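Local coordinates for protein RNA-dependent RNA polymerase (Taggert virus, PDB 6DX3) that probably acts as an OTU-family cysteine protease domain that removes ubiquitin from conjugated proteins, a viral deubiquitinase carried by the nairovirus polymerase protein, at residues Phe7-His10 with Tyr16-Ser19; Asp74-Thr79 with Phe108-Lys113; Asn143-Arg148 with Asp152-Arg157. All coordinates share one frame; numbering follows the deposited sequence.

Interaction 1: Phe7-His10 with Tyr16-Ser19; sequences FDWH and YYYS
Y17 meets W9 through its CB, which lies 3.5 Å from W9 CE3. The two side chains cross at about a right angle; CB of Y17 meets the CE3-CZ3 side of the six-membered ring, and the phenol and indole do not stack on one another. The phenol continues outward to a hydrogen bond between its OH and E135.

At Y18 the backbones join. Y18 N donates to H10 O (2.8 Å), and H10 N returns a shorter bond of 2.6 Å to Y18 O, lying in the carbonyl plane; the two bonds define an antiparallel hydrogen-bonded pair. Y18 O takes a second donor, H10 ND1 at 3.3 Å, from above the carbonyl plane. With chi1 at -56°, the imidazole of H10 sits beside its own backbone N, and that placement lets backbone and ring grip the same oxygen. The oxygen also lies close to the imidazole plane, as suits an N-H pointing along it. The side chains of H10 and Y18 run side by side in the same direction.

S19, buried, replaces the backbone pairing with its side chain: D8 N donates to S19 OG at 2.8 Å, nearly straight. OG is turned away from its own backbone N (chi1 166°), toward D8 N and the edge of the F7 ring. S19 CB rests over the six-membered ring of W9, 4.0 Å from the centroid and 28° off the normal, a CH-pi contact.

H10 begins the short edge strand 10-11, paired with strand 17-24. The latter pairs on its other side with strand 126-133, whose R132 makes cation-pi contacts with both W9 and Y17, while F7 and W9 pack on V130.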
ATOM      1  N   PHE A   7      -6.781   7.296 -16.051  1.00 55.59           N
ATOM      2  CA  PHE A   7      -5.728   6.296 -15.966  1.00 48.72           C
ATOM      3  C   PHE A   7      -5.391   5.754 -17.349  1.00 48.06           C
ATOM      4  O   PHE A   7      -6.181   5.838 -18.291  1.00 49.92           O
ATOM      5  CB  PHE A   7      -6.141   5.134 -15.055  1.00 44.97           C
ATOM      6  CG  PHE A   7      -6.431   5.536 -13.636  1.00 40.49           C
ATOM      7  CD1 PHE A   7      -7.737   5.620 -13.181  1.00 40.44           C
ATOM      8  CD2 PHE A   7      -5.401   5.808 -12.753  1.00 36.42           C
ATOM      9  CE1 PHE A   7      -8.011   5.980 -11.875  1.00 38.89           C
ATOM     10  CE2 PHE A   7      -5.667   6.167 -11.446  1.00 34.76           C
ATOM     11  CZ  PHE A   7      -6.972   6.253 -11.005  1.00 36.11           C
ATOM     12  N   ASP A   8      -4.188   5.186 -17.456  1.00 45.17           N
ATOM     13  CA  ASP A   8      -3.755   4.409 -18.617  1.00 45.03           C
ATOM     14  C   ASP A   8      -3.190   3.106 -18.055  1.00 40.61           C
ATOM     15  O   ASP A   8      -1.975   2.935 -17.937  1.00 38.15           O
ATOM     16  CB  ASP A   8      -2.735   5.172 -19.464  1.00 47.20           C
ATOM     17  CG  ASP A   8      -2.276   4.385 -20.675  1.00 50.22           C
ATOM     18  OD1 ASP A   8      -1.127   4.590 -21.117  1.00 51.47           O
ATOM     19  OD2 ASP A   8      -3.063   3.558 -21.180  1.00 51.75           O
ATOM     20  N   TRP A   9      -4.085   2.190 -17.697  1.00 40.03           N
ATOM     21  CA  TRP A   9      -3.688   1.005 -16.950  1.00 38.11           C
ATOM     22  C   TRP A   9      -2.907   0.036 -17.826  1.00 39.28           C
ATOM     23  O   TRP A   9      -3.274  -0.230 -18.973  1.00 42.46           O
ATOM     24  CB  TRP A   9      -4.918   0.301 -16.373  1.00 37.46           C
ATOM     25  CG  TRP A   9      -5.583   1.044 -15.256  1.00 36.38           C
ATOM     26  CD1 TRP A   9      -6.840   1.575 -15.260  1.00 38.23           C
ATOM     27  CD2 TRP A   9      -5.030   1.333 -13.965  1.00 33.35           C
ATOM     28  NE1 TRP A   9      -7.103   2.178 -14.053  1.00 36.58           N
ATOM     29  CE2 TRP A   9      -6.008   2.044 -13.242  1.00 33.74           C
ATOM     30  CE3 TRP A   9      -3.803   1.061 -13.351  1.00 30.85           C
ATOM     31  CZ2 TRP A   9      -5.798   2.484 -11.938  1.00 32.80           C
ATOM     32  CZ3 TRP A   9      -3.598   1.501 -12.054  1.00 29.38           C
ATOM     33  CH2 TRP A   9      -4.588   2.205 -11.364  1.00 30.06           C
ATOM     34  N   HIS A  10      -1.821  -0.497 -17.271  1.00 38.00           N
ATOM     35  CA  HIS A  10      -1.069  -1.594 -17.868  1.00 37.66           C
ATOM     36  C   HIS A  10      -1.032  -2.740 -16.869  1.00 34.58           C
ATOM     37  O   HIS A  10      -0.467  -2.596 -15.779  1.00 30.83           O
ATOM     38  CB  HIS A  10       0.354  -1.166 -18.233  1.00 38.75           C
ATOM     39  CG  HIS A  10       0.419   0.026 -19.136  1.00 42.49           C
ATOM     40  ND1 HIS A  10       0.336   1.319 -18.666  1.00 42.54           N
ATOM     41  CD2 HIS A  10       0.566   0.122 -20.478  1.00 46.02           C
ATOM     42  CE1 HIS A  10       0.427   2.161 -19.681  1.00 44.54           C
ATOM     43  NE2 HIS A  10       0.566   1.459 -20.792  1.00 46.87           N
ATOM     44  N   TYR A  16       0.291  -6.945 -11.076  1.00 29.39           N
ATOM     45  CA  TYR A  16      -0.492  -5.795 -10.643  1.00 26.81           C
ATOM     46  C   TYR A  16      -0.602  -4.817 -11.803  1.00 25.12           C
ATOM     47  O   TYR A  16      -0.015  -5.019 -12.869  1.00 23.54           O
ATOM     48  CB  TYR A  16       0.126  -5.134  -9.404  1.00 28.13           C
ATOM     49  CG  TYR A  16       1.583  -4.755  -9.565  1.00 28.26           C
ATOM     50  CD1 TYR A  16       1.947  -3.484  -9.987  1.00 28.44           C
ATOM     51  CD2 TYR A  16       2.592  -5.670  -9.287  1.00 28.14           C
ATOM     52  CE1 TYR A  16       3.277  -3.134 -10.130  1.00 30.75           C
ATOM     53  CE2 TYR A  16       3.922  -5.330  -9.428  1.00 29.13           C
ATOM     54  CZ  TYR A  16       4.260  -4.064  -9.852  1.00 30.35           C
ATOM     55  OH  TYR A  16       5.586  -3.727  -9.992  1.00 30.70           O
ATOM     56  N   TYR A  17      -1.362  -3.749 -11.587  1.00 25.54           N
ATOM     57  CA  TYR A  17      -1.600  -2.742 -12.609  1.00 27.04           C
ATOM     58  C   TYR A  17      -0.691  -1.540 -12.399  1.00 25.14           C
ATOM     59  O   TYR A  17      -0.320  -1.207 -11.271  1.00 22.23           O
ATOM     60  CB  TYR A  17      -3.063  -2.294 -12.596  1.00 28.56           C
ATOM     61  CG  TYR A  17      -4.029  -3.378 -13.001  1.00 31.39           C
ATOM     62  CD1 TYR A  17      -4.571  -4.239 -12.055  1.00 31.98           C
ATOM     63  CD2 TYR A  17      -4.396  -3.546 -14.328  1.00 33.10           C
ATOM     64  CE1 TYR A  17      -5.455  -5.233 -12.422  1.00 34.28           C
ATOM     65  CE2 TYR A  17      -5.280  -4.539 -14.705  1.00 36.07           C
ATOM     66  CZ  TYR A  17      -5.807  -5.379 -13.748  1.00 36.21           C
ATOM     67  OH  TYR A  17      -6.685  -6.366 -14.123  1.00 39.20           O
ATOM     68  N   TYR A  18      -0.340  -0.886 -13.508  1.00 25.46           N
ATOM     69  CA  TYR A  18       0.506   0.299 -13.509  1.00 25.88           C
ATOM     70  C   TYR A  18      -0.100   1.333 -14.444  1.00 27.41           C
ATOM     71  O   TYR A  18      -0.593   0.990 -15.521  1.00 30.70           O
ATOM     72  CB  TYR A  18       1.937  -0.035 -13.959  1.00 27.36           C
ATOM     73  CG  TYR A  18       2.828   1.168 -14.215  1.00 29.35           C
ATOM     74  CD1 TYR A  18       3.677   1.647 -13.226  1.00 29.12           C
ATOM     75  CD2 TYR A  18       2.840   1.809 -15.449  1.00 32.84           C
ATOM     76  CE1 TYR A  18       4.500   2.735 -13.454  1.00 31.54           C
ATOM     77  CE2 TYR A  18       3.658   2.902 -15.686  1.00 34.49           C
ATOM     78  CZ  TYR A  18       4.487   3.359 -14.684  1.00 33.49           C
ATOM     79  OH  TYR A  18       5.309   4.442 -14.910  1.00 33.71           O
ATOM     80  N   SER A  19      -0.041   2.603 -14.037  1.00 26.81           N
ATOM     81  CA  SER A  19      -0.566   3.672 -14.862  1.00 28.27           C
ATOM     82  C   SER A  19       0.178   4.972 -14.592  1.00 28.64           C
ATOM     83  O   SER A  19       0.340   5.345 -13.420  1.00 27.85           O
ATOM     84  CB  SER A  19      -2.061   3.877 -14.610  1.00 29.42           C
ATOM     85  OG  SER A  19      -2.504   5.104 -15.162  1.00 31.77           O
TER

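Interaction 2: Asp74-Thr79 with Phe108-Lys113; sequences DTTEET and FSQKAK
T76 and Q110 hold the closest backbone approach of the two segments, yet their CA atoms are 9.5 Å apart, so the gap is spanned by side chains alone and only 80 Å² of surface is buried. The two segments meet through a single hydrogen bond: Q110 NE2 donates to T76 OG1 at 3.0 Å, with an N-H...O angle of 164°. The acceptor lies within 10° of the amide plane, as expected for a well-directed amide N-H. The glutamine gets there by extending beyond CG, and the threonine approaches from the opposite direction, its methyl CG2 lying 3.7 Å from the same nitrogen.

Both polar ends are engaged further. T76 OG1 is hydrogen-bonded to F72 O at the end of helix 57-72, its strongest partner, so the hydroxyl relays between that helix end and the amide. Q110 NE2 also bonds N106 OD1, one turn earlier on its own helix, and N106 ND2 in turn bonds E78 OE2.

The contact belongs to the helical part of the OTU fold, where the link leaving helix 57-72 passes over helix 102-112 before helix 86-93 begins. T76 starts a 3-10 turn in that link: T76 O accepts T79 N at 3.2 Å and T79 OG1 at 2.9 Å, the hydroxyl arriving nearly along the C=O axis at 175°. Two bonds thus hold the carbonyl of T76, the residue whose hydroxyl makes the contact. In the other segment the helix breaks at K113, which takes positive phi and turns its NZ back to K111 O, 3.0 Å away.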
ATOM      1  N   ASP A  74       4.807 -18.694  -3.290  1.00 26.59           N
ATOM      2  CA  ASP A  74       5.111 -19.478  -4.482  1.00 29.95           C
ATOM      3  C   ASP A  74       4.247 -19.115  -5.681  1.00 28.21           C
ATOM      4  O   ASP A  74       4.482 -19.649  -6.769  1.00 30.75           O
ATOM      5  CB  ASP A  74       4.952 -20.971  -4.184  1.00 35.12           C
ATOM      6  CG  ASP A  74       5.841 -21.435  -3.052  1.00 38.75           C
ATOM      7  OD1 ASP A  74       6.999 -20.973  -2.980  1.00 39.92           O
ATOM      8  OD2 ASP A  74       5.379 -22.259  -2.237  1.00 41.45           O
ATOM      9  N   THR A  75       3.252 -18.246  -5.514  1.00 25.83           N
ATOM     10  CA  THR A  75       2.375 -17.848  -6.608  1.00 25.62           C
ATOM     11  C   THR A  75       2.360 -16.340  -6.826  1.00 23.66           C
ATOM     12  O   THR A  75       1.498 -15.840  -7.559  1.00 23.32           O
ATOM     13  CB  THR A  75       0.946 -18.340  -6.359  1.00 28.34           C
ATOM     14  OG1 THR A  75       0.428 -17.720  -5.175  1.00 28.91           O
ATOM     15  CG2 THR A  75       0.909 -19.858  -6.194  1.00 30.43           C
ATOM     16  N   THR A  76       3.275 -15.601  -6.201  1.00 22.57           N
ATOM     17  CA  THR A  76       3.331 -14.149  -6.318  1.00 22.39           C
ATOM     18  C   THR A  76       4.548 -13.795  -7.164  1.00 24.22           C
ATOM     19  O   THR A  76       5.689 -13.962  -6.716  1.00 24.52           O
ATOM     20  CB  THR A  76       3.390 -13.488  -4.940  1.00 21.81           C
ATOM     21  OG1 THR A  76       2.277 -13.931  -4.149  1.00 22.37           O
ATOM     22  CG2 THR A  76       3.335 -11.969  -5.068  1.00 20.51           C
ATOM     23  N   GLU A  77       4.303 -13.309  -8.386  1.00 24.83           N
ATOM     24  CA  GLU A  77       5.401 -13.052  -9.316  1.00 29.01           C
ATOM     25  C   GLU A  77       6.327 -11.952  -8.818  1.00 28.70           C
ATOM     26  O   GLU A  77       7.520 -11.958  -9.137  1.00 28.61           O
ATOM     27  CB  GLU A  77       4.858 -12.689 -10.701  1.00 32.68           C
ATOM     28  CG  GLU A  77       3.979 -13.756 -11.324  1.00 36.26           C
ATOM     29  CD  GLU A  77       4.691 -15.086 -11.475  1.00 41.54           C
ATOM     30  OE1 GLU A  77       5.772 -15.125 -12.100  1.00 43.16           O
ATOM     31  OE2 GLU A  77       4.175 -16.099 -10.954  1.00 45.73           O
ATOM     32  N   GLU A  78       5.802 -10.998  -8.046  1.00 27.32           N
ATOM     33  CA  GLU A  78       6.635  -9.905  -7.558  1.00 26.00           C
ATOM     34  C   GLU A  78       7.792 -10.400  -6.696  1.00 25.38           C
ATOM     35  O   GLU A  78       8.811  -9.710  -6.590  1.00 27.27           O
ATOM     36  CB  GLU A  78       5.780  -8.897  -6.779  1.00 23.95           C
ATOM     37  CG  GLU A  78       6.561  -7.683  -6.298  1.00 23.07           C
ATOM     38  CD  GLU A  78       5.696  -6.460  -6.059  1.00 21.46           C
ATOM     39  OE1 GLU A  78       6.272  -5.362  -5.936  1.00 21.39           O
ATOM     40  OE2 GLU A  78       4.453  -6.590  -5.990  1.00 19.63           O
ATOM     41  N   THR A  79       7.676 -11.590  -6.100  1.00 24.56           N
ATOM     42  CA  THR A  79       8.781 -12.109  -5.303  1.00 26.11           C
ATOM     43  C   THR A  79      10.012 -12.424  -6.144  1.00 24.92           C
ATOM     44  O   THR A  79      11.121 -12.465  -5.601  1.00 26.73           O
ATOM     45  CB  THR A  79       8.360 -13.370  -4.542  1.00 27.61           C
ATOM     46  OG1 THR A  79       8.233 -14.462  -5.458  1.00 28.40           O
ATOM     47  CG2 THR A  79       7.035 -13.155  -3.813  1.00 27.05           C
ATOM     48  N   PHE A 108      -0.620  -8.273   1.458  1.00 23.66           N
ATOM     49  CA  PHE A 108      -1.778  -7.906   2.269  1.00 22.96           C
ATOM     50  C   PHE A 108      -3.045  -7.829   1.426  1.00 23.61           C
ATOM     51  O   PHE A 108      -4.119  -8.254   1.871  1.00 24.21           O
ATOM     52  CB  PHE A 108      -1.533  -6.576   2.979  1.00 24.49           C
ATOM     53  CG  PHE A 108      -2.705  -6.104   3.793  1.00 26.81           C
ATOM     54  CD1 PHE A 108      -2.982  -6.670   5.027  1.00 27.61           C
ATOM     55  CD2 PHE A 108      -3.533  -5.095   3.323  1.00 27.55           C
ATOM     56  CE1 PHE A 108      -4.063  -6.240   5.776  1.00 29.33           C
ATOM     57  CE2 PHE A 108      -4.615  -4.661   4.070  1.00 29.11           C
ATOM     58  CZ  PHE A 108      -4.878  -5.231   5.296  1.00 29.74           C
ATOM     59  N   SER A 109      -2.938  -7.287   0.211  1.00 22.74           N
ATOM     60  CA  SER A 109      -4.095  -7.202  -0.674  1.00 25.09           C
ATOM     61  C   SER A 109      -4.635  -8.587  -1.006  1.00 25.40           C
ATOM     62  O   SER A 109      -5.853  -8.780  -1.103  1.00 26.67           O
ATOM     63  CB  SER A 109      -3.721  -6.453  -1.952  1.00 27.48           C
ATOM     64  OG  SER A 109      -2.678  -7.124  -2.638  1.00 29.41           O
ATOM     65  N   GLN A 110      -3.740  -9.563  -1.187  1.00 23.36           N
ATOM     66  CA  GLN A 110      -4.172 -10.938  -1.419  1.00 23.60           C
ATOM     67  C   GLN A 110      -4.846 -11.524  -0.187  1.00 24.22           C
ATOM     68  O   GLN A 110      -5.866 -12.213  -0.303  1.00 27.33           O
ATOM     69  CB  GLN A 110      -2.979 -11.805  -1.824  1.00 23.48           C
ATOM     70  CG  GLN A 110      -2.332 -11.426  -3.146  1.00 22.89           C
ATOM     71  CD  GLN A 110      -1.336 -12.468  -3.615  1.00 21.46           C
ATOM     72  OE1 GLN A 110      -1.695 -13.622  -3.846  1.00 21.04           O
ATOM     73  NE2 GLN A 110      -0.079 -12.070  -3.753  1.00 20.97           N
ATOM     74  N   LYS A 111      -4.283 -11.277   0.999  1.00 23.43           N
ATOM     75  CA  LYS A 111      -4.831 -11.864   2.219  1.00 27.12           C
ATOM     76  C   LYS A 111      -6.156 -11.215   2.595  1.00 29.32           C
ATOM     77  O   LYS A 111      -7.128 -11.908   2.916  1.00 33.22           O
ATOM     78  CB  LYS A 111      -3.826 -11.724   3.363  1.00 27.39           C
ATOM     79  CG  LYS A 111      -4.277 -12.332   4.690  1.00 28.37           C
ATOM     80  CD  LYS A 111      -3.855 -13.787   4.803  1.00 28.78           C
ATOM     81  CE  LYS A 111      -3.727 -14.218   6.260  1.00 29.09           C
ATOM     82  NZ  LYS A 111      -5.018 -14.137   6.995  1.00 27.26           N
ATOM     83  N   ALA A 112      -6.214  -9.885   2.569  1.00 27.66           N
ATOM     84  CA  ALA A 112      -7.419  -9.175   2.979  1.00 27.90           C
ATOM     85  C   ALA A 112      -8.457  -9.056   1.871  1.00 26.02           C
ATOM     86  O   ALA A 112      -9.578  -8.618   2.151  1.00 28.36           O
ATOM     87  CB  ALA A 112      -7.056  -7.778   3.486  1.00 27.80           C
ATOM     88  N   LYS A 113      -8.121  -9.428   0.637  1.00 32.04           N
ATOM     89  CA  LYS A 113      -9.030  -9.291  -0.500  1.00 32.15           C
ATOM     90  C   LYS A 113      -9.562  -7.861  -0.595  1.00 31.28           C
ATOM     91  O   LYS A 113     -10.769  -7.616  -0.652  1.00 31.84           O
ATOM     92  CB  LYS A 113     -10.175 -10.301  -0.418  1.00 35.51           C
ATOM     93  CG  LYS A 113      -9.783 -11.717  -0.813  1.00 38.20           C
ATOM     94  CD  LYS A 113     -10.827 -12.723  -0.374  1.00 42.79           C
ATOM     95  CE  LYS A 113     -10.309 -13.597   0.755  1.00 46.23           C
ATOM     96  NZ  LYS A 113      -9.767 -12.775   1.874  1.00 45.92           N
TER

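Interaction 3: Asn143-Arg148 with Asp152-Arg157; sequences NIMHRR and DYLKPR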
ATOM      1  N   ASN A 143      -6.162   3.869  -0.674  1.00 26.68           N
ATOM      2  CA  ASN A 143      -5.201   4.703  -1.383  1.00 24.32           C
ATOM      3  C   ASN A 143      -4.128   5.159  -0.406  1.00 24.64           C
ATOM      4  O   ASN A 143      -4.443   5.668   0.674  1.00 25.65           O
ATOM      5  CB  ASN A 143      -5.889   5.906  -2.028  1.00 24.87           C
ATOM      6  CG  ASN A 143      -6.903   5.501  -3.080  1.00 27.66           C
ATOM      7  OD1 ASN A 143      -6.586   5.428  -4.269  1.00 27.85           O
ATOM      8  ND2 ASN A 143      -8.132   5.232  -2.650  1.00 27.48           N
ATOM      9  N   ILE A 144      -2.864   4.952  -0.779  1.00 24.31           N
ATOM     10  CA  ILE A 144      -1.731   5.409   0.013  1.00 23.96           C
ATOM     11  C   ILE A 144      -0.773   6.163  -0.899  1.00 25.53           C
ATOM     12  O   ILE A 144      -0.794   6.017  -2.123  1.00 26.10           O
ATOM     13  CB  ILE A 144      -0.998   4.255   0.736  1.00 22.11           C
ATOM     14  CG1 ILE A 144      -0.369   3.294  -0.268  1.00 18.88           C
ATOM     15  CG2 ILE A 144      -1.942   3.502   1.659  1.00 22.74           C
ATOM     16  CD1 ILE A 144       0.387   2.167   0.386  1.00 16.68           C
ATOM     17  N   MET A 145       0.074   6.984  -0.279  1.00 26.26           N
ATOM     18  CA  MET A 145       0.978   7.882  -0.987  1.00 26.07           C
ATOM     19  C   MET A 145       2.414   7.491  -0.673  1.00 23.83           C
ATOM     20  O   MET A 145       2.824   7.508   0.493  1.00 22.85           O
ATOM     21  CB  MET A 145       0.717   9.339  -0.592  1.00 28.11           C
ATOM     22  CG  MET A 145       1.360  10.381  -1.506  1.00 31.33           C
ATOM     23  SD  MET A 145       0.833  12.058  -1.082  1.00 34.50           S
ATOM     24  CE  MET A 145       2.196  13.028  -1.697  1.00 35.39           C
ATOM     25  N   HIS A 146       3.175   7.153  -1.708  1.00 24.22           N
ATOM     26  CA  HIS A 146       4.572   6.757  -1.563  1.00 24.68           C
ATOM     27  C   HIS A 146       5.461   7.989  -1.691  1.00 24.39           C
ATOM     28  O   HIS A 146       5.539   8.594  -2.765  1.00 25.01           O
ATOM     29  CB  HIS A 146       4.931   5.710  -2.619  1.00 25.17           C
ATOM     30  CG  HIS A 146       6.188   4.955  -2.327  1.00 25.36           C
ATOM     31  ND1 HIS A 146       6.805   4.150  -3.263  1.00 25.40           N
ATOM     32  CD2 HIS A 146       6.940   4.871  -1.204  1.00 25.23           C
ATOM     33  CE1 HIS A 146       7.883   3.604  -2.730  1.00 25.72           C
ATOM     34  NE2 HIS A 146       7.989   4.028  -1.481  1.00 26.38           N
ATOM     35  N   ARG A 147       6.137   8.353  -0.603  1.00 25.22           N
ATOM     36  CA  ARG A 147       6.921   9.585  -0.519  1.00 27.38           C
ATOM     37  C   ARG A 147       8.350   9.218  -0.135  1.00 26.18           C
ATOM     38  O   ARG A 147       8.670   9.124   1.054  1.00 24.60           O
ATOM     39  CB  ARG A 147       6.297  10.549   0.485  1.00 28.75           C
ATOM     40  CG  ARG A 147       4.781  10.502   0.501  1.00 29.06           C
ATOM     41  CD  ARG A 147       4.191  11.527   1.459  1.00 29.97           C
ATOM     42  NE  ARG A 147       4.303  12.890   0.959  1.00 30.92           N
ATOM     43  CZ  ARG A 147       3.757  13.947   1.553  1.00 30.42           C
ATOM     44  NH1 ARG A 147       3.064  13.794   2.674  1.00 28.28           N
ATOM     45  NH2 ARG A 147       3.904  15.162   1.033  1.00 30.75           N
ATOM     46  N   ARG A 148       9.178   8.949  -1.127  1.00 26.63           N
ATOM     47  CA  ARG A 148      10.506   8.439  -0.930  1.00 28.86           C
ATOM     48  C   ARG A 148      10.290   7.147  -0.174  1.00 29.19           C
ATOM     49  O   ARG A 148       9.679   6.281  -0.644  1.00 29.65           O
ATOM     50  CB  ARG A 148      11.513   9.406  -0.295  1.00 32.31           C
ATOM     51  CG  ARG A 148      11.615  10.758  -0.989  1.00 35.61           C
ATOM     52  CD  ARG A 148      12.185  10.761  -2.401  1.00 39.84           C
ATOM     53  NE  ARG A 148      13.627  10.693  -2.380  1.00 44.26           N
ATOM     54  CZ  ARG A 148      14.433  11.736  -2.415  1.00 47.93           C
ATOM     55  NH1 ARG A 148      13.966  12.971  -2.509  1.00 49.17           N
ATOM     56  NH2 ARG A 148      15.717  11.520  -2.350  1.00 50.59           N
ATOM     57  N   ASP A 152       2.017   7.646   3.415  1.00 23.25           N
ATOM     58  CA  ASP A 152       0.882   8.269   4.076  1.00 26.14           C
ATOM     59  C   ASP A 152      -0.407   7.699   3.498  1.00 25.68           C
ATOM     60  O   ASP A 152      -0.421   7.125   2.405  1.00 24.47           O
ATOM     61  CB  ASP A 152       0.890   9.799   3.919  1.00 27.75           C
ATOM     62  CG  ASP A 152       1.917  10.478   4.811  1.00 29.77           C
ATOM     63  OD1 ASP A 152       2.022  10.117   6.001  1.00 30.33           O
ATOM     64  OD2 ASP A 152       2.623  11.378   4.314  1.00 31.31           O
ATOM     65  N   TYR A 153      -1.492   7.858   4.248  1.00 26.28           N
ATOM     66  CA  TYR A 153      -2.812   7.453   3.789  1.00 26.07           C
ATOM     67  C   TYR A 153      -3.470   8.592   3.025  1.00 27.16           C
ATOM     68  O   TYR A 153      -3.293   9.765   3.364  1.00 27.96           O
ATOM     69  CB  TYR A 153      -3.697   7.041   4.967  1.00 26.98           C
ATOM     70  CG  TYR A 153      -5.059   6.532   4.546  1.00 26.89           C
ATOM     71  CD1 TYR A 153      -5.194   5.293   3.933  1.00 27.08           C
ATOM     72  CD2 TYR A 153      -6.206   7.288   4.756  1.00 27.32           C
ATOM     73  CE1 TYR A 153      -6.430   4.820   3.540  1.00 27.79           C
ATOM     74  CE2 TYR A 153      -7.454   6.818   4.368  1.00 28.09           C
ATOM     75  CZ  TYR A 153      -7.556   5.581   3.761  1.00 28.90           C
ATOM     76  OH  TYR A 153      -8.783   5.097   3.366  1.00 30.97           O
ATOM     77  N   LEU A 154      -4.225   8.240   1.987  1.00 27.23           N
ATOM     78  CA  LEU A 154      -4.988   9.203   1.203  1.00 27.19           C
ATOM     79  C   LEU A 154      -6.468   8.884   1.354  1.00 29.43           C
ATOM     80  O   LEU A 154      -6.909   7.780   1.016  1.00 29.87           O
ATOM     81  CB  LEU A 154      -4.574   9.175  -0.271  1.00 26.25           C
ATOM     82  CG  LEU A 154      -3.159   9.668  -0.591  1.00 26.34           C
ATOM     83  CD1 LEU A 154      -2.779   9.317  -2.025  1.00 27.66           C
ATOM     84  CD2 LEU A 154      -3.036  11.167  -0.356  1.00 26.98           C
ATOM     85  N   LYS A 155      -7.227   9.848   1.864  1.00 30.17           N
ATOM     86  CA  LYS A 155      -8.654   9.692   2.069  1.00 30.89           C
ATOM     87  C   LYS A 155      -9.415  10.564   1.087  1.00 31.46           C
ATOM     88  O   LYS A 155      -9.125  11.764   0.990  1.00 32.13           O
ATOM     89  CB  LYS A 155      -9.032  10.070   3.505  1.00 32.28           C
ATOM     90  CG  LYS A 155     -10.511  10.333   3.724  1.00 34.73           C
ATOM     91  CD  LYS A 155     -10.736  11.053   5.044  1.00 36.90           C
ATOM     92  CE  LYS A 155     -12.109  11.695   5.099  1.00 39.63           C
ATOM     93  NZ  LYS A 155     -12.076  13.037   5.748  1.00 41.21           N
ATOM     94  N   PRO A 156     -10.366  10.004   0.337  1.00 31.50           N
ATOM     95  CA  PRO A 156     -11.125  10.809  -0.629  1.00 32.44           C
ATOM     96  C   PRO A 156     -11.716  12.051   0.021  1.00 33.30           C
ATOM     97  O   PRO A 156     -12.214  12.008   1.147  1.00 34.06           O
ATOM     98  CB  PRO A 156     -12.213   9.847  -1.113  1.00 32.53           C
ATOM     99  CG  PRO A 156     -11.607   8.492  -0.940  1.00 30.57           C
ATOM    100  CD  PRO A 156     -10.738   8.578   0.287  1.00 30.00           C
ATOM    101  N   ARG A 157     -11.646  13.167  -0.710  1.00 61.79           N
ATOM    102  CA  ARG A 157     -11.983  14.472  -0.143  1.00 64.59           C
ATOM    103  C   ARG A 157     -13.426  14.514   0.342  1.00 69.42           C
ATOM    104  O   ARG A 157     -13.705  14.987   1.450  1.00 69.94           O
ATOM    105  CB  ARG A 157     -11.731  15.566  -1.183  1.00 67.69           C
ATOM    106  CG  ARG A 157     -10.783  16.663  -0.727  1.00 66.20           C
ATOM    107  CD  ARG A 157     -10.753  17.817  -1.719  1.00 70.63           C
ATOM    108  NE  ARG A 157      -9.828  18.871  -1.311  1.00 70.34           N
ATOM    109  CZ  ARG A 157      -9.636  19.999  -1.986  1.00 74.13           C
ATOM    110  NH1 ARG A 157      -8.773  20.902  -1.539  1.00 74.15           N
ATOM    111  NH2 ARG A 157     -10.302  20.227  -3.111  1.00 78.65           N
TER
HETATM  112  O   HOH W   1      -8.261   5.656   0.645  1.00 26.29           O
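R147 and D152 form a salt bridge across the hairpin: NH1 lies 3.0 Å from OD2 with the N-H...O angle at 164°. The oxygen sits in the guanidinium plane, at its edge. NH1 and OD2 alone make the bridge, and the guanidinium and carboxylate planes are turned 70° apart. A bend at chi3 (73°) brings NH1 round to the carboxylate. R147 NE has a second acid, E121, and D152 OD1 bonds H150 NE2 and Q34 N.

Strands 142-147 and 150-156 form an antiparallel beta hairpin. M145 N donates to D152 O at 2.7 Å and D152 N to M145 O at 3.0 Å, which makes these two a hydrogen-bonded pair. I144 and Y153 are the non-hydrogen-bonded pair next to it. The H150-x-D152 spacing and the bond between them are consistent with the His-Asp part of an OTU catalytic triad.

Further along, L154 N donates to N143 O at 2.9 Å, and a water accepts from N143 N.

Packing divides by face. On the face carrying N143, M145, D152 and L154, M145 CB touches L154 CD1 at 3.8 Å, and L154 continues onto W119 and F29. On the other, I144 CG2 and Y153 CD1 are 4.4 Å apart, and both side chains lie against helix 40-49.

In the fold
Interactions 1 and 3 contribute to the same mixed sheet but at separate places: interaction 1 forms one edge of the sheet, while interaction 3 lies between strands 116-121 and 29-32. Their centres are about 17 Å apart, with nearest atoms about 7 Å apart. Interaction 2 belongs to the helical side. It touches interaction 1 where Y16 CE2 packs 3.7 Å from E78 OE2. Interactions 2 and 3 lie on opposite sides of the chain's centre, with centres about 21 Å apart and nearest atoms about 9 Å apart. By its D152-H150 bond, interaction 3 is the one that probably adjoins the protease active site; interactions 1 and 2 include neither of these two probable catalytic residues.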